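Protein YrdA (Escherichia coli, PDB 3TIO) binds zinc as a trimeric left-handed beta-helix protein related to the gamma-class carbonic anhydrases. Local coordinates at residues Tyr167-Trp170 and Lys171-Leu175. The protein carries 1 engineered substitution. Residues are numbered along the deposited sequence; the frame is centred on the assembly and turned at random.
Sequences YVKW and KDEYL
Trp170 and Glu173, one helical turn apart, run alongside each other from the helix surface, with Glu173 OE1 at the indole edge, 3.3 Å from Trp170 CD1. The glutamate chain runs extended beyond CG, which carries its carboxylate out along the indole, the two planes 35° apart. Both oxygens are held by the second subunit, OE1 by Tyr7 and OE2 by Arg8, so the ring edge lies beside a carboxylate already fixed at the interface. The CE3 edge of the indole is set over the centre of one face of the Tyr167 ring, Trp170 CE3 3.5 Å above its plane, with the rings nearly perpendicular.

On another side of the helix Lys171 illustrates how a long side chain bends across the helix surface to finish between Val168 and Asp172. Turns at chi3 (70°) and chi4 (79°) bring CE to 3.8 Å from Val168 CG1 and NZ to 2.6 Å from Asp172 OD1, a salt bridge that meets the carboxylate from above its plane. A second carboxylate, Asp35, and the carbonyl of Arg17 also grip this buried ammonium, which probably favours its charged form. Beneath these side chains run the backbone bonds of an alpha-helix, such as Asp172 N to Val168 O at 3.0 Å.

Both segments lie in the C-terminal part of helix 154-176, which packs along the outside of the left-handed beta-helix characteristic of this family. Tyr167 reaches the zinc site, packing against the zinc ligands His66 and His69 of the second subunit. Tyr167 and Tyr174 both meet Trp39, while Lys171 and Tyr174 rest on Met19 of strand 19-20.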
loop_
_atom_site.group_PDB
_atom_site.type_symbol
_atom_site.label_atom_id
_atom_site.label_comp_id
_atom_site.label_asym_id
_atom_site.label_seq_id
_atom_site.Cartn_x
_atom_site.Cartn_y
_atom_site.Cartn_z
ATOM N N TYR A 167 5.484 -8.856 19.460
ATOM C CA TYR A 167 5.070 -9.457 18.205
ATOM C C TYR A 167 5.435 -10.933 18.094
ATOM O O TYR A 167 4.829 -11.672 17.318
ATOM C CB TYR A 167 5.613 -8.664 17.012
ATOM C CG TYR A 167 4.526 -7.846 16.346
ATOM C CD1 TYR A 167 4.409 -6.474 16.574
ATOM C CD2 TYR A 167 3.582 -8.457 15.526
ATOM C CE1 TYR A 167 3.369 -5.731 15.996
ATOM C CE2 TYR A 167 2.542 -7.726 14.946
ATOM C CZ TYR A 167 2.443 -6.369 15.186
ATOM O OH TYR A 167 1.409 -5.658 14.610
ATOM N N VAL A 168 6.429 -11.374 18.862
ATOM C CA VAL A 168 6.782 -12.788 18.846
ATOM C C VAL A 168 5.652 -13.495 19.589
ATOM O O VAL A 168 5.193 -14.560 19.180
ATOM C CB VAL A 168 8.119 -13.058 19.567
ATOM C CG1 VAL A 168 8.272 -14.553 19.850
ATOM C CG2 VAL A 168 9.272 -12.579 18.703
ATOM N N LYS A 169 5.204 -12.879 20.678
ATOM C CA LYS A 169 4.113 -13.431 21.472
ATOM C C LYS A 169 2.835 -13.495 20.639
ATOM O O LYS A 169 2.139 -14.509 20.634
ATOM C CB LYS A 169 3.863 -12.568 22.706
ATOM C CG LYS A 169 2.692 -13.044 23.550
ATOM C CD LYS A 169 2.414 -12.099 24.702
ATOM C CE LYS A 169 1.312 -12.646 25.588
ATOM N NZ LYS A 169 1.687 -13.982 26.128
ATOM N N TRP A 170 2.525 -12.406 19.939
ATOM C CA TRP A 170 1.324 -12.367 19.114
ATOM C C TRP A 170 1.407 -13.395 17.990
ATOM O O TRP A 170 0.412 -14.029 17.637
ATOM C CB TRP A 170 1.102 -10.952 18.562
ATOM C CG TRP A 170 0.735 -9.963 19.637
ATOM C CD1 TRP A 170 -0.011 -10.210 20.757
ATOM C CD2 TRP A 170 1.065 -8.567 19.679
ATOM N NE1 TRP A 170 -0.164 -9.060 21.491
ATOM C CE2 TRP A 170 0.486 -8.035 20.854
ATOM C CE3 TRP A 170 1.794 -7.713 18.839
ATOM C CZ2 TRP A 170 0.612 -6.687 21.211
ATOM C CZ3 TRP A 170 1.920 -6.371 19.194
ATOM C CH2 TRP A 170 1.330 -5.874 20.371
ATOM N N LYS A 171 2.605 -13.563 17.439
ATOM C CA LYS A 171 2.850 -14.542 16.385
ATOM C C LYS A 171 2.477 -15.940 16.884
ATOM O O LYS A 171 1.774 -16.696 16.208
ATOM C CB LYS A 171 4.336 -14.530 15.999
ATOM C CG LYS A 171 4.831 -15.819 15.343
ATOM C CD LYS A 171 6.348 -15.837 15.221
ATOM C CE LYS A 171 7.031 -15.989 16.578
ATOM N NZ LYS A 171 7.033 -17.394 17.082
ATOM N N ASP A 172 2.962 -16.279 18.074
ATOM C CA ASP A 172 2.698 -17.588 18.656
ATOM C C ASP A 172 1.225 -17.838 18.951
ATOM O O ASP A 172 0.757 -18.971 18.845
ATOM C CB ASP A 172 3.521 -17.781 19.931
ATOM C CG ASP A 172 5.002 -17.927 19.647
ATOM O OD1 ASP A 172 5.345 -18.615 18.665
ATOM O OD2 ASP A 172 5.820 -17.367 20.407
ATOM N N GLU A 173 0.495 -16.793 19.319
ATOM C CA GLU A 173 -0.925 -16.951 19.608
ATOM C C GLU A 173 -1.648 -17.421 18.351
ATOM O O GLU A 173 -2.529 -18.275 18.415
ATOM C CB GLU A 173 -1.523 -15.632 20.103
ATOM C CG GLU A 173 -0.890 -15.124 21.386
ATOM C CD GLU A 173 -1.617 -13.929 21.968
ATOM O OE1 GLU A 173 -1.769 -12.914 21.255
ATOM O OE2 GLU A 173 -2.033 -14.004 23.144
ATOM N N TYR A 174 -1.263 -16.866 17.206
ATOM C CA TYR A 174 -1.871 -17.246 15.937
ATOM C C TYR A 174 -1.425 -18.638 15.513
ATOM O O TYR A 174 -2.191 -19.383 14.907
ATOM C CB TYR A 174 -1.512 -16.226 14.854
ATOM C CG TYR A 174 -2.392 -14.998 14.872
ATOM C CD1 TYR A 174 -3.662 -15.023 14.298
ATOM C CD2 TYR A 174 -1.973 -13.825 15.494
ATOM C CE1 TYR A 174 -4.494 -13.908 14.342
ATOM C CE2 TYR A 174 -2.799 -12.705 15.548
ATOM C CZ TYR A 174 -4.057 -12.755 14.969
ATOM O OH TYR A 174 -4.876 -11.648 15.021
ATOM N N LEU A 175 -0.184 -18.988 15.836
ATOM C CA LEU A 175 0.349 -20.299 15.487
ATOM C C LEU A 175 -0.313 -21.411 16.294
ATOM O O LEU A 175 -0.598 -22.485 15.767
ATOM C CB LEU A 175 1.861 -20.340 15.722
ATOM C CG LEU A 175 2.747 -19.562 14.747
ATOM C CD1 LEU A 175 4.197 -19.646 15.199
ATOM C CD2 LEU A 175 2.592 -20.138 13.350
#